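Local coordinates for tannase (Fusobacterium nucleatum subsp. nucleatum ATCC 25586, PDB 6YQ4), which probably hydrolyses gallotannins, detoxifying these plant polyphenols for the bacterium, and binds a magnesium ion, at residues 18-23 with 90-95; 130-135 with 419-424; 298-303 with 338-343; 305-310 with 447-452; 364-369 with 376-381. One frame throughout, in Å; residues are numbered along the deposited sequence.

Contact 1: 18-23 with 90-95; sequences KEIKIN and VGLGRD
Strand 16-21 meets residues 90-95 through one side chain, Ile20, while its neighbours turn to other partners. Lys18 sends its amine to a salt bridge with Glu33, as a long charged chain can at the border of a sheet. Glu19 faces away from the loop, and two residues on, Lys21 faces the same way, since alternate residues of a strand share a side; the ion pair of Lys21 NZ with Glu19 OE2 is long at 3.7 Å. Between them, Ile20 points at the loop. Its ethyl arm is fully extended, with CG1 opposite the backbone N (chi1 -175°), and this carries CD1 to within 3.9 Å of Gly91 CA and 4.0 Å of Leu92 CD2. The other branch, CG2, rests 4.1 Å from Val90 CG1. This strand is an edge strand of the mixed sheet of the alpha/beta-hydrolase fold and pairs with strand 26-36, and the branched apolar Ile20 packs it on the loop before helix 100-106. CD1 lies against the backbone of Gly91, whose O is held by Thr102 OG1 of that helix. Past the strand's end, Ile22 leads away from the loop segment and packs on Ile27, Ala98 and Thr102.

Contact 2: 130-135 with 419-424; sequences GKAPAA and KMMNPM
Pro133 and Met421 bring the two backbones closest, their CA atoms 6.6 Å apart, where a cis peptide bond before Pro133 turns the chain just ahead of helix 134-148 and segment 419-424 follows on from helix 415-420. No hydrogen bond joins the segments; thioethers pack against an alanine methyl and a proline ring. Met421 is curled, bent at chi2 (-55°) and again at chi3, and so lies against the turn instead of reaching past it. Its CG sits 3.8 Å from Ala132 CB, and its SD is 4.0 Å from Pro133 CA. Alanine suits this spot because its single methyl lets the thioether come near the main chain. Met420 meets the proline ring obliquely, SD to Pro133 CG at 4.2 Å. A flexible, unbranched methionine fits well between rigid partners, and Tyr187 touches both Met420 and Pro133. Beyond the contact, Asn422 OD1 accepts from Met424 N at 3.1 Å, an Asx turn that leads into a 3-10 turn. Met421 also rests on Leu171 of helix 167-177, which follows the probable nucleophile elbow. The contact thus joins a core helix of the alpha/beta-hydrolase fold to the end of a long insertion between strands 202-206 and 435-439, the place where this fold commonly carries its lid.

Contact 3: 298-303 with 338-343; sequences SFKTYL and VNLDVY
Lys300 and Asp341 form a salt bridge between two helices, with Lys300 NZ 3.0 Å from Asp341 OD1. The amine meets the syn side of that oxygen, 15° out of the carboxylate plane, and the two side chains cross at about a right angle. Lysine can serve two ends here: its CG lies beside Leu340, while a bend at chi3 (-58°) swings the amine across to the acid. Next to the ion pair, Leu340 points toward helix 298-316. Its CD2 settles 4.0 Å from Lys300 CG and 3.9 Å from Leu303 CB, a branched tip filling the angle between residues one turn apart on the same helix face. Helix 340-344 belongs, like helix 298-316, to the long insertion that the alpha/beta-hydrolase fold carries here between strands 202-206 and 435-439. It starts directly after strand 335-338 of a small hairpin, with Asn339 at its N-cap. Asp341 therefore stands in the first turn, where an acid is probably favoured by the helix dipole. A second shell fixes the partners: Asn296 OD1 also accepts from Lys300 NZ, Trp221 of helix 212-223 packs on both Lys300 and Leu303, and Ser304 touches Leu340.

Contact 4: 305-310 with 447-452; sequences IIIRNS and TSLAIP
Leu449 and two isoleucines of helix 298-316 make the whole of this contact, and it is apolar. Leu449 points at the helix with CG opposite its backbone N (chi1 178°), and its CD2 is the methyl that reaches both partners. Ile307 CD1 comes to 3.9 Å of Leu449 CD2, the two chains meeting at a slant. Ile306 contributes its shorter branch, CG2 lying 4.2 Å from the same methyl. The backbones stay well apart, Ile306 CA and Leu449 CA being 9.5 Å from each other, so long branched side chains are needed to bridge the gap.

Hydrogen bonds lie within each segment. Ser448 precedes the turn into helix 450-461, a place that suits its short hydroxyl side chain: its OG accepts weakly from Ala450 N at 3.4 Å, while its O accepts from Ile451 N at 3.0 Å. On helix 298-316, Arg308 lies away from the contact, its NH2 donating to Asn309 OD1 at 3.3 Å.

Ionic bonds across the segments are absent. Leu449 also touches His440 and lies near, without touching, the probable catalytic triad. Phe468 of strand 465-469 packs on both Ile306 and Pro452, joining helices 298-316 and 450-461 to this edge strand of the main sheet, while Ile307 leans on Val338 of strand 335-338 and Ala450 packs against Trp221 and Met222 of helix 212-223.

Contact 5: 364-369 with 376-381; sequences GENNLF and SKHFTK
Asn366 and Lys377 are bonded twice. Lys377 N donates to Asn366 O at 3.1 Å, coming from above the carbonyl plane, and Asn366 ND2 returns a bond to Lys377 O at 2.9 Å, 30° off that carbonyl's plane. Asparagine suits the place because its amide N-H can reach a carbonyl of an irregular loop. The same ND2 also gives to Asp357 OD1, which accepts from His378 ND1 too; Asp357 OD2 takes Phe379 N and Thr380 OG1, so one carboxylate gathers several donors of the loop. Asn366 O receives in addition a weak bond from Phe369 N and a CA-H...O contact from Ser376. Ser376 OG is satisfied by Ala361 O, Asn367 OD1 by Arg119, and Lys377 NZ by Asp371. Alongside these bonds the rings of Phe369 and Phe379 meet obliquely, centroids 4.9 Å apart and planes at 42°, with Phe369 CD2 over one face of Phe379. Glu365 CB touches Phe379 CZ at 3.7 Å, and the Glu365 side chain lies near, without touching, the probable triad. Helix 364-368 is thereby fastened to the loop leading into helix 381-394, which Thr380 caps through Ser383 N, and both phenylalanines rest on Leu212 of helix 212-223.

How the contacts relate
From the N terminus, contact 1 closes the first loop, tying the edge strand 16-21 to the loop before helix 100-106, and it is complete before the others begin. Contact 2 then opens at 130-135 and closes only at 419-424, spanning more than half of the chain. Contacts 3 and 5 nest inside it, in series. Contact 4 crosses both contact 2 and contact 3, sharing helix 298-316 with the latter, and contact 5 nests within it. Two clusters result: contacts 3 and 4 touch where Val338 packs on Arg308 and Ile307, and contacts 2 and 5 join through Lys131 with Asn367 and Ala132 with Leu368, linking insertion to core.

Contact 1: 18-23 with 90-95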
# COMPACT_ATOMS: atom_id res chain seq x y z
N LYS A 18 13.75 6.96 -26.37
CA LYS A 18 14.44 7.57 -25.25
C LYS A 18 15.55 6.64 -24.78
O LYS A 18 15.73 5.53 -25.30
CB LYS A 18 13.46 7.91 -24.11
CG LYS A 18 12.42 8.96 -24.52
CD LYS A 18 11.42 9.28 -23.43
CE LYS A 18 10.64 10.56 -23.80
NZ LYS A 18 10.17 11.36 -22.61
N GLU A 19 16.33 7.11 -23.80
CA GLU A 19 17.45 6.34 -23.28
C GLU A 19 17.85 6.91 -21.92
O GLU A 19 17.47 8.03 -21.56
CB GLU A 19 18.65 6.34 -24.22
CG GLU A 19 19.17 7.74 -24.56
CD GLU A 19 20.43 7.71 -25.40
OE1 GLU A 19 20.88 6.60 -25.75
OE2 GLU A 19 20.97 8.79 -25.70
N ILE A 20 18.61 6.11 -21.18
CA ILE A 20 19.14 6.54 -19.89
C ILE A 20 20.33 5.63 -19.59
O ILE A 20 20.33 4.45 -19.94
CB ILE A 20 18.07 6.49 -18.78
CG1 ILE A 20 18.62 7.06 -17.47
CG2 ILE A 20 17.54 5.08 -18.57
CD1 ILE A 20 17.65 6.99 -16.35
N LYS A 21 21.35 6.21 -18.96
CA LYS A 21 22.54 5.49 -18.53
C LYS A 21 22.54 5.45 -17.01
O LYS A 21 22.43 6.50 -16.37
CB LYS A 21 23.81 6.18 -19.06
CG LYS A 21 23.76 6.62 -20.54
CD LYS A 21 23.13 8.02 -20.73
CE LYS A 21 22.35 8.13 -22.06
NZ LYS A 21 21.38 9.28 -22.09
N ILE A 22 22.65 4.26 -16.44
CA ILE A 22 22.57 4.13 -14.99
C ILE A 22 23.92 4.35 -14.32
O ILE A 22 24.05 5.18 -13.42
CB ILE A 22 21.93 2.76 -14.63
CG1 ILE A 22 22.67 1.58 -15.27
CG2 ILE A 22 20.50 2.75 -15.08
CD1 ILE A 22 23.62 0.81 -14.35
N ASN A 23 24.95 3.62 -14.77
CA ASN A 23 26.33 3.86 -14.38
C ASN A 23 27.29 3.70 -15.55
O ASN A 23 28.45 4.10 -15.42
CB ASN A 23 26.78 2.93 -13.24
CG ASN A 23 25.89 3.01 -12.00
OD1 ASN A 23 24.75 2.55 -12.00
ND2 ASN A 23 26.42 3.59 -10.93
N VAL A 90 10.44 7.14 -16.29
CA VAL A 90 11.73 6.47 -16.22
C VAL A 90 12.77 7.50 -15.79
O VAL A 90 12.93 8.54 -16.44
CB VAL A 90 12.10 5.85 -17.57
CG1 VAL A 90 13.56 5.39 -17.58
CG2 VAL A 90 11.13 4.72 -17.93
N GLY A 91 13.46 7.23 -14.69
CA GLY A 91 14.58 8.05 -14.28
C GLY A 91 15.28 7.55 -13.03
O GLY A 91 15.31 6.34 -12.77
N LEU A 92 15.85 8.46 -12.26
CA LEU A 92 16.55 8.13 -11.04
C LEU A 92 15.72 8.56 -9.83
O LEU A 92 14.92 9.49 -9.92
CB LEU A 92 17.93 8.79 -10.98
CG LEU A 92 18.72 8.89 -12.27
CD1 LEU A 92 19.92 9.83 -12.10
CD2 LEU A 92 19.15 7.52 -12.73
N GLY A 93 15.93 7.87 -8.70
CA GLY A 93 15.38 8.31 -7.44
C GLY A 93 16.21 9.41 -6.79
O GLY A 93 17.25 9.83 -7.28
N ARG A 94 15.73 9.86 -5.63
CA ARG A 94 16.43 10.92 -4.91
C ARG A 94 17.85 10.50 -4.53
O ARG A 94 18.75 11.35 -4.47
CB ARG A 94 15.64 11.34 -3.67
CG ARG A 94 14.83 12.62 -3.89
CD ARG A 94 14.08 13.02 -2.64
NE ARG A 94 14.94 13.06 -1.47
CZ ARG A 94 15.68 14.12 -1.12
NH1 ARG A 94 16.45 14.07 -0.04
NH2 ARG A 94 15.64 15.22 -1.86
N ASP A 95 18.08 9.20 -4.29
CA ASP A 95 19.43 8.71 -4.00
C ASP A 95 20.39 8.88 -5.17
O ASP A 95 21.61 8.70 -4.99
CB ASP A 95 19.39 7.22 -3.58
CG ASP A 95 18.49 6.37 -4.49
OD1 ASP A 95 17.43 6.87 -4.92
OD2 ASP A 95 18.84 5.20 -4.75

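Contact 2: 130-135 with 419-424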
# COMPACT_ATOMS: atom_id res chain seq x y z
N GLY A 130 -12.47 12.08 -6.78
CA GLY A 130 -11.40 11.15 -6.47
C GLY A 130 -11.47 10.60 -5.06
O GLY A 130 -10.47 10.14 -4.50
N LYS A 131 -12.65 10.68 -4.46
CA LYS A 131 -12.89 9.97 -3.22
C LYS A 131 -13.07 8.49 -3.52
O LYS A 131 -13.32 8.08 -4.66
CB LYS A 131 -14.13 10.52 -2.50
CG LYS A 131 -14.17 12.02 -2.36
CD LYS A 131 -12.99 12.51 -1.55
CE LYS A 131 -13.37 13.78 -0.81
NZ LYS A 131 -12.32 14.16 0.16
N ALA A 132 -12.96 7.69 -2.46
CA ALA A 132 -13.07 6.24 -2.58
C ALA A 132 -14.34 5.87 -3.32
O ALA A 132 -15.41 6.44 -3.06
CB ALA A 132 -13.06 5.62 -1.18
N PRO A 133 -14.30 4.91 -4.25
CA PRO A 133 -13.21 4.00 -4.63
C PRO A 133 -12.49 4.36 -5.95
O PRO A 133 -12.03 3.46 -6.63
CB PRO A 133 -13.94 2.67 -4.77
CG PRO A 133 -15.31 3.11 -5.36
CD PRO A 133 -15.60 4.47 -4.81
N ALA A 134 -12.37 5.65 -6.28
CA ALA A 134 -11.82 6.06 -7.57
C ALA A 134 -10.44 5.47 -7.85
O ALA A 134 -10.18 4.99 -8.96
CB ALA A 134 -11.75 7.60 -7.65
N ALA A 135 -9.52 5.54 -6.89
CA ALA A 135 -8.14 5.15 -7.22
C ALA A 135 -8.04 3.66 -7.53
O ALA A 135 -7.28 3.27 -8.42
CB ALA A 135 -7.17 5.52 -6.10
N LYS A 419 -15.89 -1.34 2.37
CA LYS A 419 -15.53 -2.70 1.94
C LYS A 419 -14.60 -2.67 0.74
O LYS A 419 -13.54 -3.32 0.74
CB LYS A 419 -16.78 -3.50 1.61
CG LYS A 419 -16.43 -4.91 1.19
CD LYS A 419 -17.59 -5.64 0.48
CE LYS A 419 -17.04 -6.83 -0.32
NZ LYS A 419 -18.09 -7.74 -0.77
N MET A 420 -14.98 -1.92 -0.30
CA MET A 420 -14.22 -1.91 -1.55
C MET A 420 -12.79 -1.41 -1.39
O MET A 420 -12.00 -1.59 -2.33
CB MET A 420 -14.91 -1.06 -2.59
CG MET A 420 -16.03 -1.78 -3.33
SD MET A 420 -16.75 -0.71 -4.59
CE MET A 420 -18.04 0.01 -3.60
N MET A 421 -12.44 -0.78 -0.26
CA MET A 421 -11.08 -0.31 -0.05
C MET A 421 -10.26 -1.28 0.78
O MET A 421 -9.08 -1.00 1.00
CB MET A 421 -11.06 1.07 0.64
CG MET A 421 -11.71 2.19 -0.14
SD MET A 421 -11.01 2.36 -1.78
CE MET A 421 -9.22 2.44 -1.46
N ASN A 422 -10.85 -2.38 1.24
CA ASN A 422 -10.19 -3.26 2.21
C ASN A 422 -9.93 -4.66 1.65
O ASN A 422 -10.88 -5.45 1.52
CB ASN A 422 -11.01 -3.36 3.49
CG ASN A 422 -10.25 -4.09 4.59
OD1 ASN A 422 -9.10 -4.50 4.39
ND2 ASN A 422 -10.87 -4.23 5.75
N PRO A 423 -8.68 -5.01 1.35
CA PRO A 423 -8.40 -6.36 0.81
C PRO A 423 -8.89 -7.49 1.71
O PRO A 423 -9.15 -8.59 1.20
CB PRO A 423 -6.87 -6.39 0.70
CG PRO A 423 -6.42 -5.07 0.75
CD PRO A 423 -7.46 -4.22 1.47
N MET A 424 -9.04 -7.25 3.02
CA MET A 424 -9.48 -8.31 3.93
C MET A 424 -10.79 -8.96 3.50
O MET A 424 -10.94 -10.18 3.61
CB MET A 424 -9.61 -7.77 5.35
CG MET A 424 -8.29 -7.32 5.94
SD MET A 424 -7.05 -8.62 5.99
CE MET A 424 -7.78 -9.63 7.26

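Contact 3: 298-303 with 338-343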
# COMPACT_ATOMS: atom_id res chain seq x y z
N SER A 298 -1.17 -15.55 21.83
CA SER A 298 -0.25 -16.03 20.81
C SER A 298 -0.02 -15.02 19.71
O SER A 298 1.05 -15.03 19.08
CB SER A 298 -0.76 -17.34 20.22
OG SER A 298 -2.11 -17.20 19.83
N PHE A 299 -1.00 -14.14 19.43
CA PHE A 299 -0.81 -13.21 18.32
C PHE A 299 0.33 -12.25 18.61
O PHE A 299 1.15 -11.97 17.73
CB PHE A 299 -2.07 -12.41 18.00
CG PHE A 299 -1.87 -11.39 16.90
CD1 PHE A 299 -1.69 -11.79 15.58
CD2 PHE A 299 -1.80 -10.03 17.19
CE1 PHE A 299 -1.47 -10.84 14.55
CE2 PHE A 299 -1.59 -9.08 16.18
CZ PHE A 299 -1.43 -9.48 14.85
N LYS A 300 0.39 -11.74 19.85
CA LYS A 300 1.50 -10.90 20.29
C LYS A 300 2.83 -11.65 20.25
O LYS A 300 3.86 -11.07 19.91
CB LYS A 300 1.22 -10.39 21.71
CG LYS A 300 2.43 -9.75 22.41
CD LYS A 300 2.05 -9.05 23.72
CE LYS A 300 1.01 -7.97 23.48
NZ LYS A 300 0.59 -7.28 24.75
N THR A 301 2.81 -12.95 20.61
CA THR A 301 4.02 -13.78 20.51
C THR A 301 4.44 -13.97 19.05
O THR A 301 5.63 -14.01 18.74
CB THR A 301 3.78 -15.13 21.20
OG1 THR A 301 3.63 -14.93 22.61
CG2 THR A 301 4.93 -16.12 20.96
N TYR A 302 3.46 -14.08 18.15
CA TYR A 302 3.76 -14.12 16.73
C TYR A 302 4.46 -12.83 16.28
O TYR A 302 5.47 -12.88 15.56
CB TYR A 302 2.47 -14.34 15.93
CG TYR A 302 2.66 -14.25 14.44
CD1 TYR A 302 3.13 -15.34 13.72
CD2 TYR A 302 2.38 -13.09 13.76
CE1 TYR A 302 3.32 -15.26 12.37
CE2 TYR A 302 2.57 -13.00 12.40
CZ TYR A 302 3.03 -14.09 11.72
OH TYR A 302 3.21 -14.01 10.36
N LEU A 303 3.92 -11.67 16.67
CA LEU A 303 4.54 -10.42 16.26
C LEU A 303 5.96 -10.30 16.77
O LEU A 303 6.87 -9.86 16.05
CB LEU A 303 3.73 -9.22 16.74
CG LEU A 303 2.42 -8.90 16.08
CD1 LEU A 303 2.25 -7.40 16.18
CD2 LEU A 303 2.47 -9.34 14.64
N VAL A 338 11.94 -11.63 22.32
CA VAL A 338 11.65 -10.20 22.18
C VAL A 338 10.43 -9.87 23.02
O VAL A 338 9.34 -10.41 22.77
CB VAL A 338 11.39 -9.80 20.72
CG1 VAL A 338 10.85 -8.37 20.64
CG2 VAL A 338 12.64 -9.93 19.90
N ASN A 339 10.59 -8.99 24.00
CA ASN A 339 9.44 -8.54 24.79
C ASN A 339 8.76 -7.43 24.00
O ASN A 339 9.15 -6.26 24.06
CB ASN A 339 9.88 -8.08 26.17
CG ASN A 339 8.71 -7.70 27.06
OD1 ASN A 339 7.63 -7.36 26.55
ND2 ASN A 339 8.91 -7.73 28.38
N LEU A 340 7.71 -7.80 23.25
CA LEU A 340 7.12 -6.88 22.27
C LEU A 340 6.63 -5.59 22.92
O LEU A 340 6.78 -4.51 22.34
CB LEU A 340 5.97 -7.55 21.52
CG LEU A 340 5.47 -6.68 20.37
CD1 LEU A 340 6.43 -6.72 19.15
CD2 LEU A 340 4.03 -7.02 19.98
N ASP A 341 6.05 -5.67 24.12
CA ASP A 341 5.59 -4.46 24.80
C ASP A 341 6.74 -3.48 24.98
O ASP A 341 6.63 -2.31 24.59
CB ASP A 341 4.99 -4.82 26.16
CG ASP A 341 3.58 -5.40 26.06
OD1 ASP A 341 3.00 -5.42 24.93
OD2 ASP A 341 3.06 -5.83 27.11
N VAL A 342 7.84 -3.94 25.57
CA VAL A 342 9.00 -3.07 25.76
C VAL A 342 9.47 -2.51 24.42
O VAL A 342 9.83 -1.33 24.32
CB VAL A 342 10.13 -3.84 26.48
CG1 VAL A 342 11.36 -2.93 26.68
CG2 VAL A 342 9.63 -4.40 27.81
N TYR A 343 9.45 -3.35 23.38
CA TYR A 343 9.98 -2.93 22.08
C TYR A 343 9.20 -1.75 21.51
O TYR A 343 9.78 -0.86 20.88
CB TYR A 343 9.95 -4.11 21.09
CG TYR A 343 10.41 -3.74 19.69
CD1 TYR A 343 11.77 -3.66 19.39
CD2 TYR A 343 9.50 -3.44 18.68
CE1 TYR A 343 12.20 -3.32 18.11
CE2 TYR A 343 9.92 -3.09 17.40
CZ TYR A 343 11.27 -3.03 17.13
OH TYR A 343 11.71 -2.71 15.85

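Contact 4: 305-310 with 447-452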
# COMPACT_ATOMS: atom_id res chain seq x y z
N ILE A 305 8.06 -12.49 17.22
CA ILE A 305 8.98 -13.34 16.47
C ILE A 305 9.39 -12.66 15.17
O ILE A 305 10.54 -12.76 14.74
CB ILE A 305 8.36 -14.73 16.23
CG1 ILE A 305 8.14 -15.42 17.57
CG2 ILE A 305 9.27 -15.57 15.40
CD1 ILE A 305 7.36 -16.72 17.48
N ILE A 306 8.46 -11.94 14.53
CA ILE A 306 8.82 -11.10 13.38
C ILE A 306 9.97 -10.16 13.75
O ILE A 306 10.92 -9.98 12.99
CB ILE A 306 7.61 -10.30 12.90
CG1 ILE A 306 6.56 -11.20 12.29
CG2 ILE A 306 8.00 -9.23 11.88
CD1 ILE A 306 5.31 -10.39 12.01
N ILE A 307 9.87 -9.52 14.92
CA ILE A 307 10.93 -8.60 15.33
C ILE A 307 12.21 -9.37 15.63
O ILE A 307 13.30 -8.99 15.18
CB ILE A 307 10.47 -7.74 16.52
CG1 ILE A 307 9.27 -6.87 16.14
CG2 ILE A 307 11.60 -6.83 17.02
CD1 ILE A 307 9.56 -5.89 15.03
N ARG A 308 12.10 -10.50 16.36
CA ARG A 308 13.28 -11.33 16.63
C ARG A 308 13.98 -11.70 15.34
O ARG A 308 15.21 -11.61 15.24
CB ARG A 308 12.88 -12.60 17.38
CG ARG A 308 14.05 -13.55 17.67
CD ARG A 308 13.61 -15.00 17.96
NE ARG A 308 13.19 -15.70 16.75
CZ ARG A 308 12.49 -16.83 16.74
NH1 ARG A 308 12.14 -17.40 17.88
NH2 ARG A 308 12.15 -17.39 15.57
N ASN A 309 13.20 -12.11 14.34
CA ASN A 309 13.78 -12.47 13.06
C ASN A 309 14.42 -11.26 12.39
O ASN A 309 15.50 -11.37 11.80
CB ASN A 309 12.71 -13.07 12.16
CG ASN A 309 12.43 -14.53 12.48
OD1 ASN A 309 13.07 -15.15 13.36
ND2 ASN A 309 11.46 -15.08 11.78
N SER A 310 13.76 -10.10 12.47
CA SER A 310 14.35 -8.87 11.94
C SER A 310 15.68 -8.53 12.61
O SER A 310 16.68 -8.30 11.93
CB SER A 310 13.37 -7.70 12.09
OG SER A 310 13.99 -6.49 11.66
N THR A 447 1.71 3.02 10.57
CA THR A 447 0.63 2.11 10.93
C THR A 447 1.22 1.02 11.81
O THR A 447 2.43 0.85 11.90
CB THR A 447 -0.06 1.50 9.70
OG1 THR A 447 -1.22 0.79 10.13
CG2 THR A 447 0.86 0.55 8.95
N SER A 448 0.33 0.33 12.50
CA SER A 448 0.74 -0.79 13.34
C SER A 448 1.32 -1.92 12.50
O SER A 448 0.77 -2.28 11.46
CB SER A 448 -0.48 -1.28 14.11
OG SER A 448 -0.09 -2.18 15.12
N LEU A 449 2.44 -2.50 12.95
CA LEU A 449 2.94 -3.72 12.30
C LEU A 449 1.91 -4.85 12.34
O LEU A 449 1.98 -5.79 11.53
CB LEU A 449 4.24 -4.17 12.97
CG LEU A 449 4.91 -5.46 12.49
CD1 LEU A 449 5.49 -5.27 11.09
CD2 LEU A 449 5.99 -5.88 13.44
N ALA A 450 0.94 -4.77 13.25
CA ALA A 450 -0.12 -5.76 13.33
C ALA A 450 -0.93 -5.83 12.04
O ALA A 450 -1.47 -6.89 11.71
CB ALA A 450 -1.03 -5.43 14.52
N ILE A 451 -1.01 -4.73 11.29
CA ILE A 451 -1.93 -4.61 10.16
C ILE A 451 -1.34 -5.33 8.94
O ILE A 451 -2.04 -6.17 8.35
CB ILE A 451 -2.25 -3.14 9.83
CG1 ILE A 451 -3.17 -2.53 10.88
CG2 ILE A 451 -2.94 -3.04 8.45
CD1 ILE A 451 -4.65 -2.93 10.69
N PRO A 452 -0.12 -5.03 8.49
CA PRO A 452 0.46 -5.84 7.41
C PRO A 452 0.65 -7.30 7.81
O PRO A 452 0.46 -8.18 6.96
CB PRO A 452 1.80 -5.15 7.09
CG PRO A 452 2.14 -4.32 8.32
CD PRO A 452 0.78 -3.90 8.87

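Contact 5: 364-369 with 376-381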
# COMPACT_ATOMS: atom_id res chain seq x y z
N GLY A 364 -6.18 12.19 6.62
CA GLY A 364 -6.24 11.95 5.20
C GLY A 364 -7.18 10.82 4.84
O GLY A 364 -7.80 10.83 3.78
N GLU A 365 -7.28 9.81 5.73
CA GLU A 365 -8.18 8.68 5.49
C GLU A 365 -9.64 9.10 5.66
O GLU A 365 -10.51 8.66 4.90
CB GLU A 365 -7.86 7.52 6.44
CG GLU A 365 -6.60 6.72 6.09
CD GLU A 365 -5.31 7.49 6.38
OE1 GLU A 365 -4.37 7.39 5.55
OE2 GLU A 365 -5.22 8.18 7.42
N ASN A 366 -9.94 9.91 6.67
CA ASN A 366 -11.21 10.65 6.71
C ASN A 366 -11.51 11.31 5.37
O ASN A 366 -12.63 11.24 4.86
CB ASN A 366 -11.15 11.74 7.77
CG ASN A 366 -11.22 11.21 9.17
OD1 ASN A 366 -10.42 11.62 10.02
ND2 ASN A 366 -12.20 10.34 9.44
N ASN A 367 -10.50 12.00 4.80
CA ASN A 367 -10.67 12.70 3.54
C ASN A 367 -10.89 11.73 2.38
O ASN A 367 -11.59 12.08 1.43
CB ASN A 367 -9.44 13.58 3.28
CG ASN A 367 -9.65 14.53 2.15
OD1 ASN A 367 -9.29 14.24 1.02
ND2 ASN A 367 -10.28 15.66 2.43
N LEU A 368 -10.30 10.51 2.43
CA LEU A 368 -10.54 9.51 1.38
C LEU A 368 -12.00 9.08 1.32
O LEU A 368 -12.52 8.82 0.23
CB LEU A 368 -9.63 8.28 1.58
CG LEU A 368 -9.96 6.92 0.88
CD1 LEU A 368 -9.77 7.03 -0.62
CD2 LEU A 368 -9.13 5.71 1.46
N PHE A 369 -12.68 9.04 2.47
CA PHE A 369 -14.05 8.55 2.56
C PHE A 369 -15.10 9.66 2.50
O PHE A 369 -16.27 9.40 2.80
CB PHE A 369 -14.24 7.71 3.84
CG PHE A 369 -13.61 6.33 3.74
CD1 PHE A 369 -14.02 5.44 2.78
CD2 PHE A 369 -12.57 5.98 4.57
CE1 PHE A 369 -13.43 4.21 2.66
CE2 PHE A 369 -11.98 4.73 4.48
CZ PHE A 369 -12.41 3.85 3.52
N SER A 376 -14.96 14.92 3.97
CA SER A 376 -14.49 13.81 4.80
C SER A 376 -15.68 13.16 5.48
O SER A 376 -16.78 13.72 5.53
CB SER A 376 -13.51 14.25 5.89
OG SER A 376 -14.08 15.27 6.70
N LYS A 377 -15.45 11.94 5.98
CA LYS A 377 -16.46 11.18 6.71
C LYS A 377 -15.74 10.30 7.72
O LYS A 377 -14.52 10.15 7.69
CB LYS A 377 -17.33 10.32 5.79
CG LYS A 377 -18.13 11.07 4.74
CD LYS A 377 -19.35 10.30 4.30
CE LYS A 377 -19.89 10.74 2.95
NZ LYS A 377 -21.07 9.94 2.50
N HIS A 378 -16.53 9.73 8.63
CA HIS A 378 -16.06 8.64 9.47
C HIS A 378 -16.15 7.32 8.71
O HIS A 378 -16.82 7.21 7.68
CB HIS A 378 -16.88 8.55 10.75
CG HIS A 378 -16.81 9.80 11.57
ND1 HIS A 378 -15.63 10.25 12.11
CD2 HIS A 378 -17.75 10.72 11.88
CE1 HIS A 378 -15.85 11.39 12.75
NE2 HIS A 378 -17.13 11.69 12.62
N PHE A 379 -15.45 6.32 9.25
CA PHE A 379 -15.53 4.97 8.71
C PHE A 379 -15.42 3.91 9.80
O PHE A 379 -15.28 2.72 9.48
CB PHE A 379 -14.45 4.73 7.65
CG PHE A 379 -13.11 5.30 7.99
CD1 PHE A 379 -12.09 4.48 8.48
CD2 PHE A 379 -12.85 6.66 7.82
CE1 PHE A 379 -10.83 5.01 8.79
CE2 PHE A 379 -11.61 7.21 8.13
CZ PHE A 379 -10.59 6.38 8.62
N THR A 380 -15.47 4.30 11.07
CA THR A 380 -15.49 3.36 12.17
C THR A 380 -16.70 3.69 13.01
O THR A 380 -17.11 4.85 13.11
CB THR A 380 -14.22 3.41 13.03
OG1 THR A 380 -14.13 4.68 13.72
CG2 THR A 380 -12.98 3.22 12.17
N LYS A 381 -17.29 2.66 13.60
CA LYS A 381 -18.34 2.88 14.58
C LYS A 381 -17.83 3.69 15.75
O LYS A 381 -18.59 4.44 16.38
CB LYS A 381 -18.89 1.52 15.04
CG LYS A 381 -19.98 1.59 16.07
CD LYS A 381 -20.08 0.29 16.85
CE LYS A 381 -21.17 0.41 17.88
NZ LYS A 381 -22.27 1.25 17.31